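Local coordinates for nucleotidyltransferase-like protein (Exiguobacterium sibiricum, PDB 3C18) that is of unconfirmed function but probably transfers nucleotidyl groups, and joins a nucleotidyltransferase-like domain to a helical domain and a helix-turn-helix domain, at residues Arg270-Arg275 with Leu283-Pro288; Ser218-Gly223 with Asp261-Lys266; Arg119-Ser124 with Gly224-Glu229; Phe228-Glu233 with Met244-Leu249. All blocks are in the same frame, centred on the assembly; numbering follows the deposited sequence. Where two conformers were deposited one is given.

Going from the N terminus, 119-124 comes first, on the long helix 116-142, but finds its partner 224-229 only about a hundred residues later, so contact 3 closes a large, mostly helical loop. Within that loop lies 218-223, whose partner 261-266 lies beyond its end; contacts 2 and 3 therefore cross, and both use helix 220-231. Contact 4 (228-233 with 244-249) shares Phe228 and Glu229 with contact 3 and is nested inside the loop closed by contact 2. Contact 1 follows in series as the C-terminal hairpin. Together they tie the helical substrate-binding-like region to the helix-turn-helix domain and link that domain's helices to its hairpin.

Contact 1: residues Arg270-Arg275 with Leu283-Pro288; sequences RISYQR and LVTYEP
Ile271 and Tyr286 form a non-hydrogen-bonded pair in an antiparallel beta hairpin, consistent with the wing of a winged helix-turn-helix domain. Arg270-Glu287, Ser272-Thr285 and Gln274-Leu283 each make two N-H...O bonds. The close-packed face carries Ile271, Tyr273, Val284 and Tyr286. Ile271 turns its longer branch away from its own amide (chi1 -172°), bringing CG1 3.7 Å from Val284 CG1 and CD1 alongside the Tyr286 ring, 3.9 Å from CE1. The Tyr273 ring lies beside Val284. Ile264 of helix 253-265 packs onto this face, and the hydroxyls of Tyr273 and Tyr286 bond to Arg64 and His57 of the second subunit.

On the other face the rim is looser and watery. Gln274 lies athwart Thr285, with CD 3.8 Å from Thr285 CG2. Arg270 and Glu287 run abreast, but their salt bridge is long, NH2 to OE1 3.6 Å, with the two planes nearly perpendicular (83°); a water accepting from Arg270 NE and donating to Glu287 OE1 reinforces it. Between these ends the centre is tight: a second water joins Arg270 O to Ser272 OG, and Ser272 OG sits 2.6 Å from Thr285 OG1.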
# COMPACT_ATOMS: atom_id res chain seq x y z
N ARG A 270 -24.19 -15.47 6.13
CA ARG A 270 -24.66 -16.29 7.24
C ARG A 270 -23.54 -17.08 7.87
O ARG A 270 -22.89 -17.83 7.22
CB ARG A 270 -25.75 -17.28 6.76
CG ARG A 270 -26.35 -18.15 7.88
CD ARG A 270 -27.65 -18.86 7.43
NE ARG A 270 -27.57 -19.26 6.02
CZ ARG A 270 -28.31 -18.72 5.06
NH1 ARG A 270 -29.22 -17.79 5.34
NH2 ARG A 270 -28.14 -19.13 3.80
N ILE A 271 -23.38 -16.91 9.16
CA ILE A 271 -22.35 -17.65 9.93
C ILE A 271 -22.91 -18.88 10.63
O ILE A 271 -23.96 -18.84 11.27
CB ILE A 271 -21.62 -16.70 10.97
CG1 ILE A 271 -20.45 -17.42 11.60
CG2 ILE A 271 -22.56 -16.21 12.03
CD1 ILE A 271 -19.55 -16.53 12.44
N SER A 272 -22.21 -19.99 10.47
CA SER A 272 -22.56 -21.21 11.12
C SER A 272 -21.33 -21.99 11.53
O SER A 272 -20.22 -21.58 11.32
CB SER A 272 -23.44 -22.10 10.22
OG SER A 272 -22.76 -22.42 9.01
N TYR A 273 -21.58 -23.10 12.17
CA TYR A 273 -20.55 -23.89 12.77
C TYR A 273 -20.77 -25.35 12.49
O TYR A 273 -21.84 -25.86 12.74
CB TYR A 273 -20.57 -23.65 14.26
CG TYR A 273 -20.47 -22.20 14.65
CD1 TYR A 273 -19.25 -21.58 14.78
CD2 TYR A 273 -21.61 -21.44 14.86
CE1 TYR A 273 -19.15 -20.24 15.15
CE2 TYR A 273 -21.53 -20.11 15.20
CZ TYR A 273 -20.29 -19.51 15.36
OH TYR A 273 -20.21 -18.18 15.71
N GLN A 274 -19.74 -26.03 12.01
CA GLN A 274 -19.82 -27.43 11.64
C GLN A 274 -18.83 -28.27 12.39
O GLN A 274 -17.62 -28.14 12.22
CB GLN A 274 -19.54 -27.60 10.15
CG GLN A 274 -20.61 -27.02 9.23
CD GLN A 274 -20.31 -27.26 7.74
OE1 GLN A 274 -19.34 -27.95 7.39
NE2 GLN A 274 -21.15 -26.70 6.87
N ARG A 275 -19.31 -29.17 13.22
CA ARG A 275 -18.42 -29.96 14.04
C ARG A 275 -17.93 -31.16 13.29
O ARG A 275 -18.70 -31.90 12.70
CB ARG A 275 -19.06 -30.37 15.36
CG ARG A 275 -18.05 -31.02 16.31
CD ARG A 275 -18.62 -31.23 17.69
NE ARG A 275 -19.81 -32.06 17.64
CZ ARG A 275 -19.81 -33.37 17.43
NH1 ARG A 275 -18.66 -34.01 17.24
NH2 ARG A 275 -20.95 -34.04 17.40
N LEU A 283 -15.55 -26.05 12.68
CA LEU A 283 -15.08 -25.08 11.71
C LEU A 283 -16.19 -24.09 11.52
O LEU A 283 -17.33 -24.47 11.40
CB LEU A 283 -14.77 -25.73 10.35
CG LEU A 283 -13.35 -26.32 10.21
CD1 LEU A 283 -12.90 -26.83 11.53
CD2 LEU A 283 -13.38 -27.42 9.23
N VAL A 284 -15.83 -22.81 11.55
CA VAL A 284 -16.76 -21.74 11.25
C VAL A 284 -16.93 -21.71 9.76
O VAL A 284 -15.96 -21.85 9.02
CB VAL A 284 -16.25 -20.40 11.73
CG1 VAL A 284 -17.34 -19.37 11.64
CG2 VAL A 284 -15.70 -20.57 13.19
N THR A 285 -18.18 -21.53 9.32
CA THR A 285 -18.51 -21.54 7.89
C THR A 285 -19.41 -20.36 7.55
O THR A 285 -20.09 -19.79 8.43
CB THR A 285 -19.16 -22.88 7.44
OG1 THR A 285 -20.45 -23.02 8.02
CG2 THR A 285 -18.32 -24.07 7.86
N TYR A 286 -19.25 -19.93 6.32
CA TYR A 286 -19.86 -18.70 5.81
C TYR A 286 -20.54 -18.92 4.49
O TYR A 286 -20.04 -19.66 3.61
CB TYR A 286 -18.80 -17.64 5.62
CG TYR A 286 -17.96 -17.41 6.85
CD1 TYR A 286 -18.41 -16.63 7.87
CD2 TYR A 286 -16.73 -18.03 7.00
CE1 TYR A 286 -17.65 -16.43 9.00
CE2 TYR A 286 -15.96 -17.82 8.13
CZ TYR A 286 -16.43 -17.00 9.13
OH TYR A 286 -15.71 -16.77 10.29
N GLU A 287 -21.70 -18.30 4.35
CA GLU A 287 -22.48 -18.50 3.13
C GLU A 287 -23.24 -17.22 2.78
O GLU A 287 -23.81 -16.62 3.65
CB GLU A 287 -23.49 -19.62 3.36
CG GLU A 287 -24.06 -20.23 2.08
CD GLU A 287 -24.98 -21.42 2.37
OE1 GLU A 287 -25.43 -21.54 3.54
OE2 GLU A 287 -25.22 -22.22 1.43
N PRO A 288 -23.23 -16.82 1.50
CA PRO A 288 -24.03 -15.64 1.18
C PRO A 288 -25.52 -15.94 1.31
O PRO A 288 -25.99 -17.02 0.94
CB PRO A 288 -23.67 -15.33 -0.28
CG PRO A 288 -22.67 -16.36 -0.70
CD PRO A 288 -22.72 -17.49 0.30
O HOH W 1 -22.79 -20.56 7.07
O HOH W 2 -25.23 -21.44 6.27

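Contact 2: residues Ser218-Gly223 with Asp261-Lys266; sequences SKVLSG and DFFIRK
Val220 meets both Phe262 and Phe263 through a single methyl, CG2. This carbon stands 3.6 Å from Phe262 CE2, near the plane of that ring and at its edge, and 3.8 Å from Phe263 CE1, again at the ring edge; neither phenyl turns its face to it. The branch reaches this position because CG2 is trans to the valine's own amide nitrogen, while CG1 takes the place between N and the carbonyl carbon (chi1 73°). The backbone of 218-223 also takes part: Phe263 CE1 lies 3.8 Å from Val220 O, and Phe263 CZ is 4.0 Å from Gly223 C.

The two rings come from consecutive residues at the end of helix 253-265, which by topology probably corresponds to the recognition helix of a winged helix-turn-helix domain. They pack against the first turn of helix 220-231, probably the first helix of that domain.

A second shell surrounds this group. One face of the Phe262 ring is covered from within its own segment by Lys266 CG, 3.7 Å above the plane and offset toward the rim, and Leu131 of helix 116-142 also touches Phe262. Phe263 makes an edge-to-face stack with Phe228, one helical turn beyond Gly224. At the far side of 261-266, Arg265 NE is paired with Asp261 OD2 at 2.9 Å, and Asp261 also bridges to Arg31 of the second subunit.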
# COMPACT_ATOMS: atom_id res chain seq x y z
N SER A 218 -25.17 2.02 2.48
CA SER A 218 -25.82 2.26 1.17
C SER A 218 -25.08 1.59 0.00
O SER A 218 -25.69 1.28 -1.00
CB SER A 218 -25.95 3.76 0.90
OG SER A 218 -26.58 4.45 1.98
N LYS A 219 -23.78 1.42 0.14
CA LYS A 219 -22.93 0.88 -0.95
C LYS A 219 -22.44 -0.53 -0.65
O LYS A 219 -21.53 -1.04 -1.25
CB LYS A 219 -21.72 1.78 -1.18
CG LYS A 219 -22.11 3.23 -1.51
CD LYS A 219 -20.96 4.08 -2.01
CE LYS A 219 -21.41 5.50 -2.32
NZ LYS A 219 -22.13 5.58 -3.60
N VAL A 220 -23.11 -1.14 0.28
CA VAL A 220 -22.71 -2.44 0.79
C VAL A 220 -22.69 -3.46 -0.33
O VAL A 220 -21.79 -4.33 -0.42
CB VAL A 220 -23.65 -2.87 1.98
CG1 VAL A 220 -25.02 -3.27 1.47
CG2 VAL A 220 -23.01 -4.01 2.77
N LEU A 221 -23.66 -3.37 -1.22
CA LEU A 221 -23.74 -4.36 -2.31
C LEU A 221 -22.65 -4.15 -3.35
O LEU A 221 -22.21 -5.10 -4.02
CB LEU A 221 -25.13 -4.44 -2.94
CG LEU A 221 -26.20 -5.06 -2.03
CD1 LEU A 221 -27.56 -5.11 -2.76
CD2 LEU A 221 -25.78 -6.46 -1.53
N SER A 222 -22.18 -2.92 -3.47
CA SER A 222 -21.12 -2.62 -4.44
C SER A 222 -19.83 -3.24 -3.95
O SER A 222 -19.01 -3.78 -4.70
CB SER A 222 -20.94 -1.12 -4.61
OG SER A 222 -22.05 -0.57 -5.31
N GLY A 223 -19.70 -3.19 -2.64
CA GLY A 223 -18.52 -3.67 -1.99
C GLY A 223 -18.46 -5.19 -1.95
O GLY A 223 -17.40 -5.80 -2.11
N ASP A 261 -16.94 -10.13 8.40
CA ASP A 261 -17.52 -9.73 9.69
C ASP A 261 -18.60 -8.70 9.45
O ASP A 261 -19.69 -8.71 10.04
CB ASP A 261 -16.45 -9.07 10.55
CG ASP A 261 -16.97 -8.60 11.91
OD1 ASP A 261 -17.04 -9.43 12.84
OD2 ASP A 261 -17.22 -7.39 12.09
N PHE A 262 -18.27 -7.79 8.55
CA PHE A 262 -19.18 -6.70 8.24
C PHE A 262 -20.43 -7.22 7.56
O PHE A 262 -21.53 -6.91 7.94
CB PHE A 262 -18.51 -5.71 7.34
CG PHE A 262 -19.36 -4.54 7.04
CD1 PHE A 262 -19.53 -3.57 7.95
CD2 PHE A 262 -19.97 -4.42 5.83
CE1 PHE A 262 -20.32 -2.45 7.67
CE2 PHE A 262 -20.76 -3.31 5.54
CZ PHE A 262 -20.92 -2.33 6.46
N PHE A 263 -20.25 -8.05 6.55
CA PHE A 263 -21.37 -8.56 5.79
C PHE A 263 -22.29 -9.43 6.67
O PHE A 263 -23.48 -9.50 6.46
CB PHE A 263 -20.88 -9.30 4.57
CG PHE A 263 -20.19 -8.43 3.54
CD1 PHE A 263 -20.72 -7.23 3.18
CD2 PHE A 263 -19.04 -8.85 2.90
CE1 PHE A 263 -20.10 -6.47 2.23
CE2 PHE A 263 -18.43 -8.08 1.94
CZ PHE A 263 -18.96 -6.90 1.62
N ILE A 264 -21.73 -10.05 7.69
CA ILE A 264 -22.53 -10.88 8.61
C ILE A 264 -23.43 -9.96 9.38
O ILE A 264 -24.60 -10.21 9.55
CB ILE A 264 -21.65 -11.69 9.60
CG1 ILE A 264 -20.94 -12.85 8.85
CG2 ILE A 264 -22.51 -12.22 10.73
CD1 ILE A 264 -19.96 -13.52 9.66
N ARG A 265 -22.88 -8.84 9.81
CA ARG A 265 -23.66 -7.89 10.62
C ARG A 265 -24.72 -7.17 9.79
O ARG A 265 -25.67 -6.66 10.33
CB ARG A 265 -22.74 -6.87 11.28
CG ARG A 265 -21.94 -7.48 12.40
CD ARG A 265 -21.06 -6.47 13.10
NE ARG A 265 -19.88 -6.16 12.29
CZ ARG A 265 -19.58 -4.95 11.82
NH1 ARG A 265 -20.35 -3.91 12.10
NH2 ARG A 265 -18.49 -4.79 11.08
N LYS A 266 -24.55 -7.14 8.49
CA LYS A 266 -25.51 -6.47 7.60
C LYS A 266 -26.49 -7.47 7.03
O LYS A 266 -27.36 -7.13 6.21
CB LYS A 266 -24.79 -5.79 6.45
CG LYS A 266 -23.93 -4.64 6.87
CD LYS A 266 -24.70 -3.64 7.66
CE LYS A 266 -23.78 -2.71 8.41
NZ LYS A 266 -24.49 -2.03 9.51

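Contact 3: residues Arg119-Ser124 with Gly224-Glu229; sequences RCLQMS and GKYLFE
Cys120 O is gripped from two sides of the junction: Ser124 N bonds to it within its own helix at 3.1 Å, and a water that bridges to Tyr226 donates to it at 2.8 Å. The same water accepts from Tyr226 N at 3.0 Å, serving an amide that has no bond to the turn before, because helix 224-229 is kinked there. Beside it, Ser124 OG is hydrogen-bonded to Gly223 O, so a side chain of the other helix uses a carbonyl at the kink; the same OG lies 3.4 Å from Tyr226 CB.

The Tyr226 side chain makes most of the remaining contact. Its chi1 of -178° swings the ring alongside Leu121. Leu121 CD1 sits over one ring face as a CH-pi contact, 4.0 Å from the centroid and 19° off the normal, and lies toward CE2; Leu121 CB, on the same face, comes 3.8 Å from Tyr226 CE1. The phenol end is anchored elsewhere, OH to Arg248 O.

The two helix segments cross steeply, at -114°, with their axes 7.8 Å apart. This is a helix-helix junction between the long helix of the substrate-binding-like helical domain and the helix that probably opens the helix-turn-helix domain.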
# COMPACT_ATOMS: atom_id res chain seq x y z
N ARG A 119 -13.82 -4.36 -12.62
CA ARG A 119 -14.45 -3.25 -11.94
C ARG A 119 -14.94 -3.66 -10.57
O ARG A 119 -14.80 -2.93 -9.59
CB ARG A 119 -15.62 -2.69 -12.72
CG ARG A 119 -16.15 -1.42 -12.09
CD ARG A 119 -17.09 -0.67 -13.03
NE ARG A 119 -18.26 -1.47 -13.29
CZ ARG A 119 -19.38 -1.40 -12.58
NH1 ARG A 119 -19.50 -0.56 -11.56
NH2 ARG A 119 -20.39 -2.18 -12.90
N CYS A 120 -15.53 -4.85 -10.52
CA CYS A 120 -16.15 -5.34 -9.28
C CYS A 120 -15.10 -5.65 -8.26
O CYS A 120 -15.30 -5.42 -7.07
CB CYS A 120 -17.04 -6.56 -9.52
SG CYS A 120 -18.60 -6.04 -10.31
N LEU A 121 -13.96 -6.15 -8.72
CA LEU A 121 -12.84 -6.46 -7.81
C LEU A 121 -12.29 -5.17 -7.22
O LEU A 121 -12.00 -5.08 -6.03
CB LEU A 121 -11.71 -7.20 -8.56
CG LEU A 121 -10.45 -7.44 -7.73
CD1 LEU A 121 -10.77 -8.07 -6.40
CD2 LEU A 121 -9.45 -8.25 -8.52
N GLN A 122 -12.17 -4.17 -8.08
CA GLN A 122 -11.72 -2.84 -7.63
C GLN A 122 -12.67 -2.22 -6.61
O GLN A 122 -12.26 -1.49 -5.69
CB GLN A 122 -11.50 -1.94 -8.83
CG GLN A 122 -10.22 -2.32 -9.63
CD GLN A 122 -9.98 -1.43 -10.79
OE1 GLN A 122 -10.23 -0.21 -10.72
NE2 GLN A 122 -9.45 -2.01 -11.90
N MSE A 123 -13.96 -2.49 -6.78
CA MSE A 123 -14.98 -1.95 -5.89
C MSE A 123 -14.87 -2.61 -4.55
O MSE A 123 -14.97 -1.95 -3.54
CB MSE A 123 -16.40 -2.06 -6.46
CG MSE A 123 -16.67 -1.12 -7.59
SE MSE A 123 -18.55 -0.96 -8.01
CE MSE A 123 -18.87 -2.75 -8.70
N SER A 124 -14.58 -3.90 -4.52
CA SER A 124 -14.41 -4.60 -3.23
C SER A 124 -13.16 -4.13 -2.52
O SER A 124 -13.14 -4.01 -1.33
CB SER A 124 -14.37 -6.12 -3.40
OG SER A 124 -15.63 -6.63 -3.87
N GLY A 224 -19.61 -5.82 -1.80
CA GLY A 224 -19.63 -7.27 -1.58
C GLY A 224 -19.86 -8.11 -2.81
O GLY A 224 -19.65 -9.31 -2.81
N LYS A 225 -20.31 -7.47 -3.86
CA LYS A 225 -20.71 -8.18 -5.09
C LYS A 225 -19.66 -9.19 -5.62
O LYS A 225 -19.97 -10.33 -5.95
CB LYS A 225 -21.12 -7.16 -6.15
CG LYS A 225 -21.33 -7.68 -7.54
CD LYS A 225 -21.80 -6.53 -8.45
CE LYS A 225 -21.56 -6.84 -9.93
NZ LYS A 225 -22.52 -7.80 -10.53
N TYR A 226 -18.42 -8.76 -5.70
CA TYR A 226 -17.36 -9.66 -6.20
C TYR A 226 -17.20 -10.86 -5.29
O TYR A 226 -17.10 -11.99 -5.74
CB TYR A 226 -16.04 -8.91 -6.32
CG TYR A 226 -14.90 -9.74 -6.87
CD1 TYR A 226 -14.66 -9.81 -8.23
CD2 TYR A 226 -14.06 -10.41 -6.03
CE1 TYR A 226 -13.61 -10.54 -8.72
CE2 TYR A 226 -13.01 -11.16 -6.52
CZ TYR A 226 -12.80 -11.21 -7.86
OH TYR A 226 -11.76 -11.96 -8.34
N LEU A 227 -17.20 -10.62 -4.00
CA LEU A 227 -17.05 -11.70 -3.00
C LEU A 227 -18.24 -12.64 -3.11
O LEU A 227 -18.09 -13.84 -3.33
CB LEU A 227 -16.94 -11.10 -1.58
CG LEU A 227 -16.83 -12.07 -0.40
CD1 LEU A 227 -15.53 -12.94 -0.56
CD2 LEU A 227 -16.78 -11.31 0.95
N PHE A 228 -19.44 -12.09 -3.12
CA PHE A 228 -20.66 -12.94 -3.12
C PHE A 228 -20.74 -13.82 -4.36
O PHE A 228 -21.09 -14.98 -4.29
CB PHE A 228 -21.93 -12.10 -3.03
CG PHE A 228 -21.97 -11.21 -1.84
CD1 PHE A 228 -21.33 -11.58 -0.68
CD2 PHE A 228 -22.72 -10.05 -1.86
CE1 PHE A 228 -21.39 -10.79 0.44
CE2 PHE A 228 -22.75 -9.22 -0.75
CZ PHE A 228 -22.09 -9.61 0.40
N GLU A 229 -20.32 -13.27 -5.48
CA GLU A 229 -20.37 -14.00 -6.74
C GLU A 229 -19.40 -15.16 -6.69
O GLU A 229 -19.71 -16.26 -7.15
CB GLU A 229 -20.02 -13.10 -7.92
CG GLU A 229 -20.06 -13.80 -9.29
O HOH W 3 -17.70 -5.90 -5.79

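Contact 4: residues Phe228-Glu233 with Met244-Leu249; sequences FEVMRE and MEESRL
Val230 faces the guanidinium of Arg248 squarely: its CG2 methyl sits 3.5 Å above the guanidinium plane, over the centre, with CZ 3.6 Å away. The valine and the arginine run antiparallel past one another, and a bend at chi3 of Arg248 (66°) lets the flat group fold over the valine. Glu233 then meets the same group at its edge. Coming in perpendicular to the arginine chain, it forms a salt bridge from OE2 to Arg248 NH1 of 2.9 Å, with carboxylate and guanidinium planes turned 53° apart. The arginine is thus packed on one face and paired at its rim, which probably restricts its rotation.

The other methyl of Val230 serves the apolar side. CG1 points tip to tip at Leu249, 4.1 Å from its CG, while the aliphatic part of Glu246 passes alongside, its CG 4.0 Å from Val230 CG1. Leu249 reaches further into the core onto Leu227.

Residues 247-249 form a short 3-10 turn, with Leu249 N bonded to Glu246 O. It links helix 240-245 to helix 253-265, consistent with the turn of a helix-turn-helix motif, here packed on the end of helix 220-231.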
# COMPACT_ATOMS: atom_id res chain seq x y z
N PHE A 228 -19.44 -12.09 -3.12
CA PHE A 228 -20.66 -12.94 -3.12
C PHE A 228 -20.74 -13.82 -4.36
O PHE A 228 -21.09 -14.98 -4.29
CB PHE A 228 -21.93 -12.10 -3.03
CG PHE A 228 -21.97 -11.21 -1.84
CD1 PHE A 228 -21.33 -11.58 -0.68
CD2 PHE A 228 -22.72 -10.05 -1.86
CE1 PHE A 228 -21.39 -10.79 0.44
CE2 PHE A 228 -22.75 -9.22 -0.75
CZ PHE A 228 -22.09 -9.61 0.40
N GLU A 229 -20.32 -13.27 -5.48
CA GLU A 229 -20.37 -14.00 -6.74
C GLU A 229 -19.40 -15.16 -6.69
O GLU A 229 -19.71 -16.26 -7.15
CB GLU A 229 -20.02 -13.10 -7.92
CG GLU A 229 -20.06 -13.80 -9.29
N VAL A 230 -18.21 -14.92 -6.15
CA VAL A 230 -17.22 -16.02 -6.03
C VAL A 230 -17.78 -17.08 -5.09
O VAL A 230 -17.68 -18.29 -5.33
CB VAL A 230 -15.84 -15.53 -5.53
CG1 VAL A 230 -14.97 -16.71 -5.04
CG2 VAL A 230 -15.15 -14.77 -6.63
N MSE A 231 -18.41 -16.64 -4.01
CA MSE A 231 -18.92 -17.57 -2.99
C MSE A 231 -20.04 -18.45 -3.52
O MSE A 231 -20.15 -19.64 -3.20
CB MSE A 231 -19.35 -16.84 -1.74
CG MSE A 231 -18.21 -16.38 -0.93
SE MSE A 231 -18.70 -15.34 0.64
CE MSE A 231 -19.16 -16.80 1.84
N ARG A 232 -20.84 -17.88 -4.40
CA ARG A 232 -22.01 -18.59 -4.91
C ARG A 232 -21.63 -19.59 -5.97
O ARG A 232 -22.48 -20.27 -6.48
CB ARG A 232 -23.05 -17.64 -5.49
CG ARG A 232 -23.81 -16.94 -4.43
CD ARG A 232 -24.64 -15.82 -5.05
NE ARG A 232 -25.37 -15.14 -3.98
CZ ARG A 232 -25.47 -13.83 -3.89
NH1 ARG A 232 -24.88 -13.07 -4.80
NH2 ARG A 232 -26.14 -13.28 -2.88
N GLU A 233 -20.35 -19.65 -6.29
CA GLU A 233 -19.85 -20.65 -7.25
C GLU A 233 -19.90 -22.04 -6.65
O GLU A 233 -19.64 -23.04 -7.33
CB GLU A 233 -18.45 -20.35 -7.77
CG GLU A 233 -18.51 -19.22 -8.76
CD GLU A 233 -17.19 -18.94 -9.44
OE1 GLU A 233 -16.11 -19.19 -8.83
OE2 GLU A 233 -17.26 -18.45 -10.59
N MSE A 244 -9.72 -18.01 2.06
CA MSE A 244 -8.37 -17.46 2.00
C MSE A 244 -7.51 -18.09 0.94
O MSE A 244 -6.55 -17.47 0.49
CB MSE A 244 -7.64 -17.58 3.33
CG MSE A 244 -8.23 -16.77 4.42
SE MSE A 244 -7.88 -14.87 4.34
CE MSE A 244 -6.00 -14.99 4.63
N GLU A 245 -7.86 -19.32 0.57
CA GLU A 245 -7.06 -20.10 -0.35
C GLU A 245 -7.59 -20.03 -1.77
O GLU A 245 -6.95 -20.47 -2.69
CB GLU A 245 -7.02 -21.58 0.06
CG GLU A 245 -6.21 -21.87 1.32
CD GLU A 245 -4.77 -21.34 1.26
OE1 GLU A 245 -4.04 -21.92 0.44
OE2 GLU A 245 -4.38 -20.40 2.04
N GLU A 246 -8.75 -19.45 -1.93
CA GLU A 246 -9.42 -19.34 -3.24
C GLU A 246 -8.67 -18.32 -4.08
O GLU A 246 -8.48 -17.20 -3.68
CB GLU A 246 -10.86 -18.93 -3.04
CG GLU A 246 -11.68 -18.82 -4.27
CD GLU A 246 -11.82 -20.14 -4.99
OE1 GLU A 246 -11.70 -21.21 -4.34
OE2 GLU A 246 -12.01 -20.08 -6.21
N SER A 247 -8.25 -18.71 -5.26
CA SER A 247 -7.37 -17.84 -6.05
C SER A 247 -8.02 -16.52 -6.43
O SER A 247 -7.38 -15.45 -6.38
CB SER A 247 -6.83 -18.58 -7.28
OG SER A 247 -7.87 -18.83 -8.18
N ARG A 248 -9.31 -16.56 -6.71
CA ARG A 248 -10.01 -15.34 -7.16
C ARG A 248 -10.10 -14.28 -6.07
O ARG A 248 -10.46 -13.11 -6.34
CB ARG A 248 -11.39 -15.64 -7.70
CG ARG A 248 -11.37 -16.46 -8.99
CD ARG A 248 -12.77 -16.69 -9.50
NE ARG A 248 -13.38 -15.42 -9.91
CZ ARG A 248 -14.68 -15.25 -10.13
NH1 ARG A 248 -15.52 -16.28 -9.96
NH2 ARG A 248 -15.15 -14.06 -10.49
N LEU A 249 -9.76 -14.69 -4.86
CA LEU A 249 -9.86 -13.77 -3.68
C LEU A 249 -8.49 -13.33 -3.17
O LEU A 249 -8.35 -12.73 -2.14
CB LEU A 249 -10.62 -14.45 -2.56
CG LEU A 249 -12.09 -14.78 -2.88
CD1 LEU A 249 -12.75 -15.55 -1.73
CD2 LEU A 249 -12.86 -13.47 -3.25